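PDB 4DIM: phosphoribosylglycinamide synthetase from Anaerococcus prevotii, which probably acts as an ATP-dependent ligase of the ATP-grasp family, to which the phosphoribosylglycinamide synthetases of purine biosynthesis belong. Local coordinates for residues R17-L22 with A76-D81; V226-P231 with N283-L288; A326-E331 with I374-V379; N343-D348 with N396-I401; D350-T355 with I378-T383. One frame throughout, in Å; residues are numbered along the deposited sequence.

Contact 1 of 5, residues R17-L22 with A76-D81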
# COMPACT_ATOMS: atom_id res chain seq x y z
N ARG A 17 5.73 -12.35 5.51
CA ARG A 17 5.49 -13.11 4.24
C ARG A 17 5.32 -12.15 3.04
O ARG A 17 5.90 -12.38 1.97
CB ARG A 17 4.29 -14.09 4.33
CG ARG A 17 2.90 -13.51 4.04
CD ARG A 17 1.76 -14.37 4.58
NE ARG A 17 0.48 -13.66 4.50
CZ ARG A 17 -0.68 -14.10 5.01
NH1 ARG A 17 -0.75 -15.27 5.64
NH2 ARG A 17 -1.78 -13.37 4.88
N GLY A 18 4.67 -11.02 3.26
CA GLY A 18 4.49 -10.02 2.22
C GLY A 18 5.70 -9.18 1.88
O GLY A 18 5.55 -8.19 1.17
N GLN A 19 6.91 -9.53 2.37
CA GLN A 19 8.09 -8.72 2.09
C GLN A 19 9.27 -9.50 1.54
O GLN A 19 10.32 -8.89 1.34
CB GLN A 19 8.49 -8.01 3.36
CG GLN A 19 7.38 -7.07 3.80
CD GLN A 19 7.80 -6.30 4.98
OE1 GLN A 19 7.44 -6.69 6.12
NE2 GLN A 19 8.64 -5.24 4.72
N LEU A 20 9.06 -10.78 1.11
CA LEU A 20 10.16 -11.60 0.60
C LEU A 20 10.66 -11.22 -0.79
O LEU A 20 11.73 -11.68 -1.17
CB LEU A 20 9.87 -13.12 0.68
CG LEU A 20 8.75 -13.81 -0.09
CD1 LEU A 20 8.91 -13.70 -1.66
CD2 LEU A 20 8.71 -15.30 0.30
N GLY A 21 9.92 -10.40 -1.53
CA GLY A 21 10.31 -10.01 -2.88
C GLY A 21 11.52 -9.10 -2.91
O GLY A 21 12.38 -9.20 -3.79
N LEU A 22 11.57 -8.22 -1.94
CA LEU A 22 12.68 -7.31 -1.82
C LEU A 22 13.93 -8.03 -1.30
O LEU A 22 15.04 -7.69 -1.71
CB LEU A 22 12.26 -6.18 -0.93
CG LEU A 22 13.18 -5.05 -0.77
CD1 LEU A 22 13.44 -4.35 -2.11
CD2 LEU A 22 12.60 -4.10 0.18
N ALA A 76 15.54 0.01 3.34
CA ALA A 76 14.31 -0.06 2.58
C ALA A 76 13.22 -0.71 3.39
O ALA A 76 13.48 -1.41 4.36
CB ALA A 76 14.56 -0.83 1.30
N THR A 77 12.01 -0.41 3.03
CA THR A 77 10.81 -0.99 3.62
C THR A 77 9.91 -1.17 2.46
O THR A 77 10.16 -0.59 1.41
CB THR A 77 10.21 -0.15 4.76
OG1 THR A 77 9.25 -0.95 5.49
CG2 THR A 77 9.54 1.11 4.28
N CYS A 78 8.93 -2.01 2.62
CA CYS A 78 8.03 -2.26 1.53
C CYS A 78 6.78 -2.93 2.07
O CYS A 78 6.82 -3.50 3.15
CB CYS A 78 8.74 -3.10 0.45
SG CYS A 78 8.34 -4.88 0.42
N CYS A 79 5.66 -2.68 1.39
CA CYS A 79 4.36 -3.30 1.59
C CYS A 79 3.65 -2.98 2.91
O CYS A 79 2.53 -3.43 3.07
CB CYS A 79 4.48 -4.81 1.37
SG CYS A 79 5.02 -5.25 -0.32
N LEU A 80 4.24 -2.15 3.81
CA LEU A 80 3.60 -1.82 5.11
C LEU A 80 4.14 -0.47 5.65
O LEU A 80 5.30 -0.12 5.41
CB LEU A 80 3.90 -2.97 6.11
CG LEU A 80 2.72 -3.56 6.94
CD1 LEU A 80 1.52 -4.04 6.08
CD2 LEU A 80 3.21 -4.77 7.75
N ASP A 81 3.30 0.25 6.42
CA ASP A 81 3.68 1.54 7.01
C ASP A 81 4.35 1.42 8.37
O ASP A 81 4.79 2.45 8.86
CB ASP A 81 2.44 2.46 7.19
CG ASP A 81 1.85 2.99 5.90
OD1 ASP A 81 2.63 3.26 4.96
OD2 ASP A 81 0.60 3.04 5.79
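Q19 and C78 lie at the heart of this contact, where the glycine-rich turn leading into helix 20-29 meets the loop that leaves a neighbouring strand. The extended side chain of Q19 runs across the backbone of C78, its CG 4.1 Å from C78 SG, and ends with NE2 3.0 Å from C78 O. The angle there is too poor for a hydrogen bond. The amide is instead tied back to its own surroundings by two weak bonds, NE2 to L13 O and OE1 to G16 N, which probably limit its rotation. L22 supplies the apolar half. With CG anti to the backbone N (chi1 -173°), its CD2 branch enters the angle between two side chains, 4.0 Å from A76 CB and equally 4.0 Å from C78 CB. G18 presents only its carbonyl, and C79 SG sits 3.3 Å from G18 O. T77 turns the other way and bonds through OG1 to L13 O, so L13 serves both sides of the contact. G16, G18 and G21 fit the glycine pattern of Rossmann-type nucleotide-binding folds, consistent with a strand-turn-helix at the start of such a domain. Strand 74-76 lies beside strand 9-13 at one margin of a parallel sheet. Helix 297-305 packs against L22 through Y298, I301 and A302 and reaches A76 through A305, while helix 84-94 receives T77.

Contact 2 of 5, residues V226-P231 with N283-L288; sequences VGHYVP and NCLPEL
H228 is the side chain round which helix 285-293 settles on strand 223-230. Its CB touches the CD1 branch of L288, 3.4 Å away. With CG anti to the carbonyl carbon (chi1 -70°), the ring leans over L285, whose CD2 is 3.6 Å from H228 CG. This methyl lies over one face, 3.9 Å from the ring centroid and displaced toward the rim, a CH-pi contact. On one branch of the ring, ND1 is hydrogen-bonded to G214 O of the adjacent strand. Within the ATP-grasp family region the strand belongs to a large antiparallel sheet, and a classic beta bulge, V226 and G227 both facing E216, lies just ahead of H228. On the other branch, CD2 meets N283 CB at 3.7 Å, in the plane of the ring, with the asparagine amide turned only 12° from that plane. NE2, at the far end, is 3.9 Å from L285 CD1. Replacing H228 by an alanine would probably leave G214 O without this donor and open a gap over the L285 methyls. Further along, V230 CG2 lies 4.4 Å from L288 CB, while C284 occupies the N-cap position and its carbonyl accepts from L288 N.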
# COMPACT_ATOMS: atom_id res chain seq x y z
N VAL A 226 -8.63 -7.97 -1.27
CA VAL A 226 -8.39 -9.38 -1.66
C VAL A 226 -7.94 -9.55 -3.13
O VAL A 226 -7.68 -10.67 -3.56
CB VAL A 226 -9.63 -10.25 -1.39
CG1 VAL A 226 -10.03 -10.15 0.06
CG2 VAL A 226 -10.78 -9.85 -2.30
N GLY A 227 -7.81 -8.46 -3.86
CA GLY A 227 -7.34 -8.56 -5.23
C GLY A 227 -6.97 -7.22 -5.83
O GLY A 227 -7.46 -6.16 -5.42
N HIS A 228 -6.07 -7.29 -6.82
CA HIS A 228 -5.62 -6.13 -7.56
C HIS A 228 -5.50 -6.52 -9.00
O HIS A 228 -5.35 -7.70 -9.32
CB HIS A 228 -4.28 -5.58 -7.00
CG HIS A 228 -4.44 -4.94 -5.66
ND1 HIS A 228 -5.06 -3.72 -5.51
CD2 HIS A 228 -4.10 -5.40 -4.45
CE1 HIS A 228 -5.06 -3.46 -4.23
NE2 HIS A 228 -4.51 -4.46 -3.55
N TYR A 229 -5.61 -5.52 -9.89
CA TYR A 229 -5.46 -5.80 -11.30
C TYR A 229 -5.08 -4.58 -12.07
O TYR A 229 -5.33 -3.47 -11.66
CB TYR A 229 -6.75 -6.40 -11.90
CG TYR A 229 -7.98 -5.53 -11.78
CD1 TYR A 229 -8.87 -5.69 -10.71
CD2 TYR A 229 -8.31 -4.61 -12.77
CE1 TYR A 229 -10.02 -4.91 -10.61
CE2 TYR A 229 -9.47 -3.84 -12.69
CZ TYR A 229 -10.33 -4.01 -11.61
OH TYR A 229 -11.42 -3.19 -11.44
N VAL A 230 -4.53 -4.83 -13.23
CA VAL A 230 -4.19 -3.83 -14.22
C VAL A 230 -4.64 -4.42 -15.54
O VAL A 230 -4.62 -5.64 -15.70
CB VAL A 230 -2.70 -3.39 -14.25
CG1 VAL A 230 -2.37 -2.53 -13.05
CG2 VAL A 230 -1.75 -4.58 -14.37
N PRO A 231 -5.16 -3.59 -16.44
CA PRO A 231 -5.36 -2.15 -16.35
C PRO A 231 -6.71 -1.84 -15.74
O PRO A 231 -7.63 -2.68 -15.73
CB PRO A 231 -5.28 -1.72 -17.81
CG PRO A 231 -5.98 -2.84 -18.53
CD PRO A 231 -5.67 -4.11 -17.74
N ASN A 283 0.01 -6.74 -1.27
CA ASN A 283 -0.93 -7.63 -1.93
C ASN A 283 -0.69 -7.80 -3.40
O ASN A 283 -1.63 -7.74 -4.19
CB ASN A 283 -2.35 -7.10 -1.69
CG ASN A 283 -2.62 -6.82 -0.24
OD1 ASN A 283 -3.06 -5.72 0.13
ND2 ASN A 283 -2.32 -7.78 0.62
N CYS A 284 0.58 -8.03 -3.74
CA CYS A 284 1.10 -8.28 -5.09
C CYS A 284 1.11 -7.05 -5.98
O CYS A 284 1.39 -7.19 -7.17
CB CYS A 284 0.36 -9.44 -5.74
SG CYS A 284 0.33 -10.93 -4.70
N LEU A 285 0.96 -5.87 -5.43
CA LEU A 285 1.07 -4.69 -6.29
C LEU A 285 2.49 -4.54 -6.91
O LEU A 285 2.55 -4.20 -8.08
CB LEU A 285 0.63 -3.43 -5.59
CG LEU A 285 -0.89 -3.38 -5.39
CD1 LEU A 285 -1.29 -2.41 -4.32
CD2 LEU A 285 -1.61 -2.93 -6.66
N PRO A 286 3.62 -4.89 -6.28
CA PRO A 286 4.91 -4.77 -7.01
C PRO A 286 5.01 -5.75 -8.18
O PRO A 286 5.56 -5.44 -9.22
CB PRO A 286 5.96 -5.07 -5.94
CG PRO A 286 5.22 -5.02 -4.65
CD PRO A 286 3.83 -5.35 -4.90
N GLU A 287 4.39 -6.91 -8.01
CA GLU A 287 4.28 -7.94 -9.03
C GLU A 287 3.40 -7.42 -10.19
O GLU A 287 3.74 -7.68 -11.33
CB GLU A 287 3.71 -9.24 -8.44
CG GLU A 287 4.68 -10.00 -7.54
CD GLU A 287 4.97 -9.50 -6.14
OE1 GLU A 287 4.22 -8.64 -5.65
OE2 GLU A 287 5.96 -9.99 -5.53
N LEU A 288 2.34 -6.63 -9.92
CA LEU A 288 1.54 -6.05 -11.01
C LEU A 288 2.23 -4.88 -11.70
O LEU A 288 2.00 -4.68 -12.92
CB LEU A 288 0.16 -5.61 -10.53
CG LEU A 288 -0.77 -6.73 -10.03
CD1 LEU A 288 -1.95 -6.17 -9.47
CD2 LEU A 288 -1.14 -7.70 -11.12

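Contact 3 of 5, residues A326-E331 with I374-V379; sequences ARMIIE and IGQIIV
I329 reaches I377 and I374 with separate branches, and its torsions set this up. CG1 lies anti to the carbonyl carbon (chi1 -57°) and comes within 3.8 Å of I377 CD1, the two side chains crossing at about a right angle. CG2, anti to the backbone N, falls 4.2 Å from I374 CB. On the opposite face selenomethionine M328 is bent at chi2 (-50°), which lays it alongside Q376 with SE 3.7 Å from Q376 OE1. The amide end of Q376 has its polar partner in E353, through NE2. The backbones beneath are antiparallel neighbours: R327 and I377 form a hydrogen-bonded pair, R327 N giving to I377 O at 3.0 Å and I377 N returning the bond to R327 O. I329 N bonds to G375 O at 2.9 Å, and I374 N closes the series on I329 O. G375, lacking a side chain, lets the end of I329 lean across its strand. I374 CD1 in turn rests against the backbone where I330 passes into E331. Trimming I329 to an alanine would probably open a gap beside I377 and take from I374 CB the CG2 methyl it meets. Helix 384-395 packs on I377 through L391, I394 and I395, while C284 touches A326, M328 and Q376 from the other face. R327 extends away to a salt bridge with E216. Main-chain bonds thus fix the pairing of these neighbouring strands toward one edge of the eight-stranded antiparallel sheet; the I329 face offers apolar branches to helix 384-395, while the M328 face sets selenium beside an amide oxygen and takes C284.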
# COMPACT_ATOMS: atom_id res chain seq x y z
N ALA A 326 -4.13 -10.29 -9.57
CA ALA A 326 -3.60 -10.91 -8.35
C ALA A 326 -4.72 -11.06 -7.40
O ALA A 326 -5.43 -10.08 -7.16
CB ALA A 326 -2.51 -10.06 -7.72
N ARG A 327 -4.94 -12.27 -6.90
CA ARG A 327 -5.99 -12.52 -5.94
C ARG A 327 -5.54 -13.37 -4.78
O ARG A 327 -4.88 -14.40 -4.99
CB ARG A 327 -7.14 -13.23 -6.66
CG ARG A 327 -8.03 -12.28 -7.38
CD ARG A 327 -9.28 -12.98 -7.80
NE ARG A 327 -10.05 -12.12 -8.67
CZ ARG A 327 -10.91 -12.51 -9.60
NH1 ARG A 327 -11.14 -13.81 -9.79
NH2 ARG A 327 -11.54 -11.62 -10.35
N MSE A 328 -6.00 -13.01 -3.57
CA MSE A 328 -5.79 -13.83 -2.39
C MSE A 328 -6.74 -15.01 -2.45
O MSE A 328 -7.90 -14.83 -2.84
CB MSE A 328 -6.02 -13.04 -1.09
CG MSE A 328 -5.18 -11.75 -0.95
SE MSE A 328 -3.17 -11.85 -1.29
CE MSE A 328 -3.06 -10.93 -3.06
N ILE A 329 -6.26 -16.21 -2.09
CA ILE A 329 -7.07 -17.42 -1.92
C ILE A 329 -7.65 -17.35 -0.51
O ILE A 329 -6.90 -17.21 0.44
CB ILE A 329 -6.29 -18.75 -2.13
CG1 ILE A 329 -5.63 -18.80 -3.53
CG2 ILE A 329 -7.25 -19.95 -1.94
CD1 ILE A 329 -4.69 -19.96 -3.68
N ILE A 330 -8.97 -17.42 -0.38
CA ILE A 330 -9.62 -17.33 0.93
C ILE A 330 -10.66 -18.42 1.11
O ILE A 330 -11.10 -19.03 0.12
CB ILE A 330 -10.26 -15.92 1.11
CG1 ILE A 330 -11.33 -15.62 0.04
CG2 ILE A 330 -9.18 -14.82 1.10
CD1 ILE A 330 -12.29 -14.64 0.44
N GLU A 331 -11.05 -18.68 2.37
CA GLU A 331 -12.12 -19.64 2.71
C GLU A 331 -13.23 -18.86 3.40
O GLU A 331 -12.96 -18.10 4.32
CB GLU A 331 -11.60 -20.79 3.59
CG GLU A 331 -12.67 -21.80 3.98
CD GLU A 331 -13.36 -22.52 2.85
OE1 GLU A 331 -12.67 -23.23 2.08
OE2 GLU A 331 -14.60 -22.42 2.75
N ILE A 374 -5.19 -18.09 2.60
CA ILE A 374 -4.61 -19.43 2.40
C ILE A 374 -3.41 -19.34 1.43
O ILE A 374 -2.46 -20.11 1.54
CB ILE A 374 -5.68 -20.42 1.90
CG1 ILE A 374 -6.71 -20.69 3.02
CG2 ILE A 374 -5.07 -21.73 1.36
CD1 ILE A 374 -7.95 -19.79 2.99
N GLY A 375 -3.46 -18.39 0.52
CA GLY A 375 -2.40 -18.21 -0.45
C GLY A 375 -2.70 -17.07 -1.38
O GLY A 375 -3.54 -16.21 -1.08
N GLN A 376 -2.03 -17.08 -2.54
CA GLN A 376 -2.24 -16.07 -3.57
C GLN A 376 -1.87 -16.59 -4.93
O GLN A 376 -0.99 -17.44 -5.05
CB GLN A 376 -1.45 -14.79 -3.28
CG GLN A 376 0.06 -14.95 -3.40
CD GLN A 376 0.79 -13.79 -2.81
OE1 GLN A 376 0.28 -13.03 -2.00
NE2 GLN A 376 2.03 -13.67 -3.14
N ILE A 377 -2.54 -16.03 -5.93
CA ILE A 377 -2.41 -16.36 -7.34
C ILE A 377 -2.13 -15.09 -8.12
O ILE A 377 -2.85 -14.11 -7.95
CB ILE A 377 -3.72 -17.01 -7.89
CG1 ILE A 377 -4.08 -18.32 -7.12
CG2 ILE A 377 -3.61 -17.26 -9.41
CD1 ILE A 377 -5.49 -18.73 -7.32
N ILE A 378 -1.16 -15.15 -9.03
CA ILE A 378 -0.87 -14.06 -9.93
C ILE A 378 -0.81 -14.61 -11.36
O ILE A 378 -0.09 -15.55 -11.65
CB ILE A 378 0.40 -13.25 -9.60
CG1 ILE A 378 0.51 -12.96 -8.13
CG2 ILE A 378 0.40 -11.94 -10.44
CD1 ILE A 378 1.78 -12.41 -7.76
N VAL A 379 -1.58 -13.96 -12.24
CA VAL A 379 -1.62 -14.27 -13.67
C VAL A 379 -1.42 -12.98 -14.47
O VAL A 379 -1.60 -11.88 -13.93
CB VAL A 379 -2.90 -14.99 -14.08
CG1 VAL A 379 -3.08 -16.26 -13.26
CG2 VAL A 379 -4.12 -14.08 -13.96

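Contact 4 of 5, residues N343-D348 with N396-I401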
# COMPACT_ATOMS: atom_id res chain seq x y z
N ASN A 343 -3.10 -28.91 -5.69
CA ASN A 343 -3.02 -28.05 -6.87
C ASN A 343 -2.84 -28.92 -8.10
O ASN A 343 -1.71 -29.33 -8.40
CB ASN A 343 -1.87 -27.03 -6.74
CG ASN A 343 -1.74 -26.12 -7.94
OD1 ASN A 343 -2.58 -26.08 -8.82
ND2 ASN A 343 -0.66 -25.37 -8.01
N SER A 344 -3.93 -29.16 -8.84
CA SER A 344 -3.89 -30.00 -10.04
C SER A 344 -3.63 -29.19 -11.32
O SER A 344 -3.79 -29.73 -12.42
CB SER A 344 -5.19 -30.81 -10.16
OG SER A 344 -6.37 -30.03 -10.36
N ASN A 345 -3.15 -27.93 -11.20
CA ASN A 345 -2.89 -27.07 -12.36
C ASN A 345 -1.57 -27.35 -13.03
O ASN A 345 -0.57 -27.57 -12.35
CB ASN A 345 -2.90 -25.59 -11.96
CG ASN A 345 -4.25 -25.16 -11.53
OD1 ASN A 345 -5.19 -25.26 -12.30
ND2 ASN A 345 -4.40 -24.71 -10.29
N ALA A 346 -1.56 -27.21 -14.35
CA ALA A 346 -0.36 -27.43 -15.16
C ALA A 346 0.57 -26.20 -15.22
O ALA A 346 0.12 -25.06 -15.07
CB ALA A 346 -0.78 -27.81 -16.57
N LYS A 347 1.87 -26.47 -15.49
CA LYS A 347 2.93 -25.47 -15.68
C LYS A 347 2.56 -24.50 -16.81
O LYS A 347 2.25 -24.96 -17.92
CB LYS A 347 4.28 -26.15 -16.02
CG LYS A 347 4.88 -26.95 -14.86
CD LYS A 347 5.03 -28.45 -15.19
CE LYS A 347 5.45 -29.26 -13.98
NZ LYS A 347 4.30 -29.60 -13.09
N ASP A 348 2.55 -23.19 -16.51
CA ASP A 348 2.13 -22.17 -17.47
C ASP A 348 2.88 -20.86 -17.21
O ASP A 348 2.89 -20.37 -16.08
CB ASP A 348 0.61 -21.97 -17.29
CG ASP A 348 -0.11 -21.05 -18.26
OD1 ASP A 348 0.56 -20.42 -19.12
OD2 ASP A 348 -1.36 -20.95 -18.16
N ASN A 396 -10.49 -23.41 -9.32
CA ASN A 396 -11.36 -24.59 -9.45
C ASN A 396 -10.53 -25.89 -9.44
O ASN A 396 -11.10 -26.96 -9.26
CB ASN A 396 -12.23 -24.53 -10.72
CG ASN A 396 -13.33 -23.51 -10.72
OD1 ASN A 396 -13.48 -22.70 -9.81
ND2 ASN A 396 -14.18 -23.58 -11.74
N ASN A 397 -9.19 -25.79 -9.61
CA ASN A 397 -8.22 -26.89 -9.55
C ASN A 397 -7.33 -26.77 -8.30
O ASN A 397 -6.25 -27.36 -8.26
CB ASN A 397 -7.37 -26.92 -10.82
CG ASN A 397 -8.09 -27.52 -12.01
OD1 ASN A 397 -8.26 -28.75 -12.10
ND2 ASN A 397 -8.60 -26.68 -12.92
N ILE A 398 -7.82 -26.06 -7.24
CA ILE A 398 -7.17 -25.91 -5.93
C ILE A 398 -8.11 -26.54 -4.90
O ILE A 398 -9.19 -26.01 -4.71
CB ILE A 398 -6.84 -24.41 -5.52
CG1 ILE A 398 -5.83 -23.69 -6.46
CG2 ILE A 398 -6.38 -24.33 -4.02
CD1 ILE A 398 -4.76 -24.41 -6.85
N ASN A 399 -7.71 -27.64 -4.23
CA ASN A 399 -8.55 -28.31 -3.22
C ASN A 399 -7.91 -28.24 -1.84
O ASN A 399 -6.79 -28.73 -1.64
CB ASN A 399 -8.81 -29.77 -3.61
CG ASN A 399 -9.99 -30.42 -2.92
OD1 ASN A 399 -10.66 -29.84 -2.05
ND2 ASN A 399 -10.26 -31.68 -3.28
N ILE A 400 -8.61 -27.63 -0.88
CA ILE A 400 -8.14 -27.54 0.50
C ILE A 400 -8.81 -28.66 1.30
O ILE A 400 -10.03 -28.66 1.44
CB ILE A 400 -8.42 -26.15 1.08
CG1 ILE A 400 -7.80 -25.03 0.19
CG2 ILE A 400 -7.84 -26.08 2.49
CD1 ILE A 400 -8.40 -23.68 0.39
N ILE A 401 -8.00 -29.60 1.82
CA ILE A 401 -8.45 -30.76 2.58
C ILE A 401 -8.26 -30.53 4.11
O ILE A 401 -7.13 -30.33 4.57
CB ILE A 401 -7.66 -32.01 2.10
CG1 ILE A 401 -7.61 -32.11 0.56
CG2 ILE A 401 -8.22 -33.28 2.73
CD1 ILE A 401 -8.92 -32.10 -0.15
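N343 faces I398 as an antiparallel, non-hydrogen-bonded pair, and one residue on S344 N bonds to N397 O at 3.0 Å. That same carbonyl also receives a long CA-H contact from N343. Beyond this point the two chains part, and side chains take over. N343, its CG anti to the backbone N (chi1 180°), turns OD1 back over its own chain, where it accepts from N345 N at 3.1 Å. The donor stands above the carbonyl plane rather than within it. N345 ND2 adds a weak bond to the same oxygen and also donates to I394 O at the end of helix 384-395, so the amide is held from two directions. The CD1 methyl of I398 then lies against this polar pair, 3.4 Å from N343 OD1 and 3.5 Å from N345 ND2. N397 CB comes obliquely to the oxygen end of the N345 amide, 3.1 Å from N345 OD1, with the two amide planes 75° apart. The ND2 of N397 is engaged by V393 O, while its OD1 lies 2.9 Å from S344 OG in a weak interaction. I398 also rests on I341 and F356. N343 begins an Asx turn, which here leads the chain out of strand 336-343 just where strand 398-402 enters beside it. The result is a surface-lying end of a small three-stranded antiparallel sheet, joined to the helix before it by asparagine side chains bonded to main-chain carbonyls.

Contact 5 of 5, residues D350-T355 with I378-T383; sequences DIVEIT and IVKEET
I378 O draws two backbone donors from the facing strand, V352 N at 2.8 Å and E353 N at 3.1 Å, and the second bond is much the straighter (164° against 132° at the hydrogen). I378 N returns a bond to E353 O. Farther along, K380 N bonds to D350 O at 3.0 Å. Beside it runs a longer salt bridge, D350 OD1 to K380 NZ at 3.6 Å, although the ammonium group is also hydrogen-bonded to D349 O. D350 OD2 lies close to E381 OE1, the carboxylates nearly perpendicular. K390 stands near both at long, weak ion-pair range and is likely to ease this crowding of like charge. E353 OE2 is likewise engaged, accepting from T355 OG1 on its anti lone pair and from Q376 NE2. Apolar contacts lie outside these bonds. With CG1 of V352 anti to the backbone N (chi1 171°), CG2 falls opposite the carbonyl carbon and meets the aliphatic run of K380, 3.8 Å from K380 CG. I378 CD1 lies 3.8 Å from E353 CB, and I291 of helix 285-293 closes over V352, I378 and K380. V379, on the reverse face, meets L391 and I394. V352 and E353 both face I378, a classic beta bulge, which shifts the register of strand 351-356 where it forms an outermost strand of the large antiparallel sheet.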
# COMPACT_ATOMS: atom_id res chain seq x y z
N ASP A 350 1.98 -17.94 -18.16
CA ASP A 350 0.99 -16.90 -17.85
C ASP A 350 0.59 -16.96 -16.36
O ASP A 350 -0.01 -16.02 -15.87
CB ASP A 350 -0.25 -16.99 -18.77
CG ASP A 350 -0.04 -16.40 -20.16
OD1 ASP A 350 1.07 -15.86 -20.43
OD2 ASP A 350 -0.99 -16.48 -20.99
N ILE A 351 0.96 -18.03 -15.65
CA ILE A 351 0.78 -18.14 -14.20
C ILE A 351 2.10 -17.69 -13.64
O ILE A 351 3.12 -18.37 -13.79
CB ILE A 351 0.37 -19.55 -13.69
CG1 ILE A 351 -0.89 -20.07 -14.42
CG2 ILE A 351 0.12 -19.50 -12.19
CD1 ILE A 351 -1.24 -21.46 -14.11
N VAL A 352 2.10 -16.48 -13.11
CA VAL A 352 3.28 -15.85 -12.54
C VAL A 352 3.56 -16.47 -11.18
O VAL A 352 4.71 -16.72 -10.84
CB VAL A 352 3.04 -14.34 -12.43
CG1 VAL A 352 4.14 -13.66 -11.63
CG2 VAL A 352 2.89 -13.72 -13.83
N GLU A 353 2.52 -16.67 -10.38
CA GLU A 353 2.68 -17.19 -9.04
C GLU A 353 1.45 -17.93 -8.55
O GLU A 353 0.33 -17.52 -8.85
CB GLU A 353 2.98 -16.04 -8.09
CG GLU A 353 3.63 -16.46 -6.80
CD GLU A 353 3.67 -15.38 -5.75
OE1 GLU A 353 4.27 -14.30 -6.00
OE2 GLU A 353 3.09 -15.61 -4.66
N ILE A 354 1.68 -19.04 -7.83
CA ILE A 354 0.70 -19.82 -7.08
C ILE A 354 1.41 -20.21 -5.83
O ILE A 354 2.24 -21.12 -5.87
CB ILE A 354 0.05 -21.06 -7.77
CG1 ILE A 354 -0.91 -20.65 -8.90
CG2 ILE A 354 -0.73 -21.88 -6.71
CD1 ILE A 354 -1.37 -21.83 -9.79
N THR A 355 1.17 -19.50 -4.73
CA THR A 355 1.82 -19.85 -3.48
C THR A 355 0.80 -20.04 -2.40
O THR A 355 -0.19 -19.30 -2.34
CB THR A 355 2.86 -18.79 -3.07
OG1 THR A 355 2.23 -17.52 -2.93
CG2 THR A 355 4.04 -18.72 -4.05
N ILE A 378 -1.16 -15.15 -9.03
CA ILE A 378 -0.87 -14.06 -9.93
C ILE A 378 -0.81 -14.61 -11.36
O ILE A 378 -0.09 -15.55 -11.65
CB ILE A 378 0.40 -13.25 -9.60
CG1 ILE A 378 0.51 -12.96 -8.13
CG2 ILE A 378 0.40 -11.94 -10.44
CD1 ILE A 378 1.78 -12.41 -7.76
N VAL A 379 -1.58 -13.96 -12.24
CA VAL A 379 -1.62 -14.27 -13.67
C VAL A 379 -1.42 -12.98 -14.47
O VAL A 379 -1.60 -11.88 -13.93
CB VAL A 379 -2.90 -14.99 -14.08
CG1 VAL A 379 -3.08 -16.26 -13.26
CG2 VAL A 379 -4.12 -14.08 -13.96
N LYS A 380 -0.95 -13.16 -15.72
CA LYS A 380 -0.72 -12.14 -16.74
C LYS A 380 -1.30 -12.66 -18.06
O LYS A 380 -1.27 -13.87 -18.28
CB LYS A 380 0.79 -11.78 -16.87
CG LYS A 380 1.71 -12.92 -17.34
CD LYS A 380 3.13 -12.42 -17.51
CE LYS A 380 4.19 -13.45 -17.79
NZ LYS A 380 3.91 -14.28 -19.00
N GLU A 381 -1.81 -11.78 -18.94
CA GLU A 381 -2.42 -12.18 -20.23
C GLU A 381 -2.69 -10.88 -21.08
O GLU A 381 -2.44 -9.81 -20.57
CB GLU A 381 -3.70 -12.99 -19.94
CG GLU A 381 -4.40 -13.66 -21.10
CD GLU A 381 -3.67 -14.44 -22.17
OE1 GLU A 381 -3.75 -15.69 -22.14
OE2 GLU A 381 -3.27 -13.80 -23.17
N GLU A 382 -3.11 -10.96 -22.36
CA GLU A 382 -3.34 -9.75 -23.18
C GLU A 382 -4.37 -8.79 -22.59
O GLU A 382 -4.23 -7.57 -22.72
CB GLU A 382 -3.80 -10.11 -24.61
CG GLU A 382 -2.69 -10.51 -25.56
CD GLU A 382 -3.13 -10.73 -27.00
OE1 GLU A 382 -4.34 -10.59 -27.29
OE2 GLU A 382 -2.26 -11.04 -27.85
N THR A 383 -5.41 -9.35 -21.95
CA THR A 383 -6.52 -8.59 -21.36
C THR A 383 -6.88 -9.08 -19.98
O THR A 383 -6.56 -10.20 -19.61
CB THR A 383 -7.75 -8.72 -22.26
OG1 THR A 383 -8.28 -10.05 -22.18
CG2 THR A 383 -7.45 -8.39 -23.68

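Overall arrangement
Contacts 3 and 5 pair strands of one antiparallel sheet, and contact 2 sets a helix against another of its strands. Contacts 3 and 5, centres about 11 Å apart, share I378 and V379, so strand 375-381 is bonded on both its edges. Contact 2 joins from the other flank, with H228 O 2.9 Å from A326 N, and its C284 and E287 lean on I378. Contact 4 encloses contact 5 along the chain and lies farther out, touching contact 5 at I354 and I351 and contact 3 where I400 meets I374. Contact 1 lies in the part with the parallel, probably Rossmann-like sheet; its loop after strand 74-76 comes nearest contact 2, about 4 Å between nearest atoms. Nucleotide probably binds in the ATP-grasp portion, as in the family.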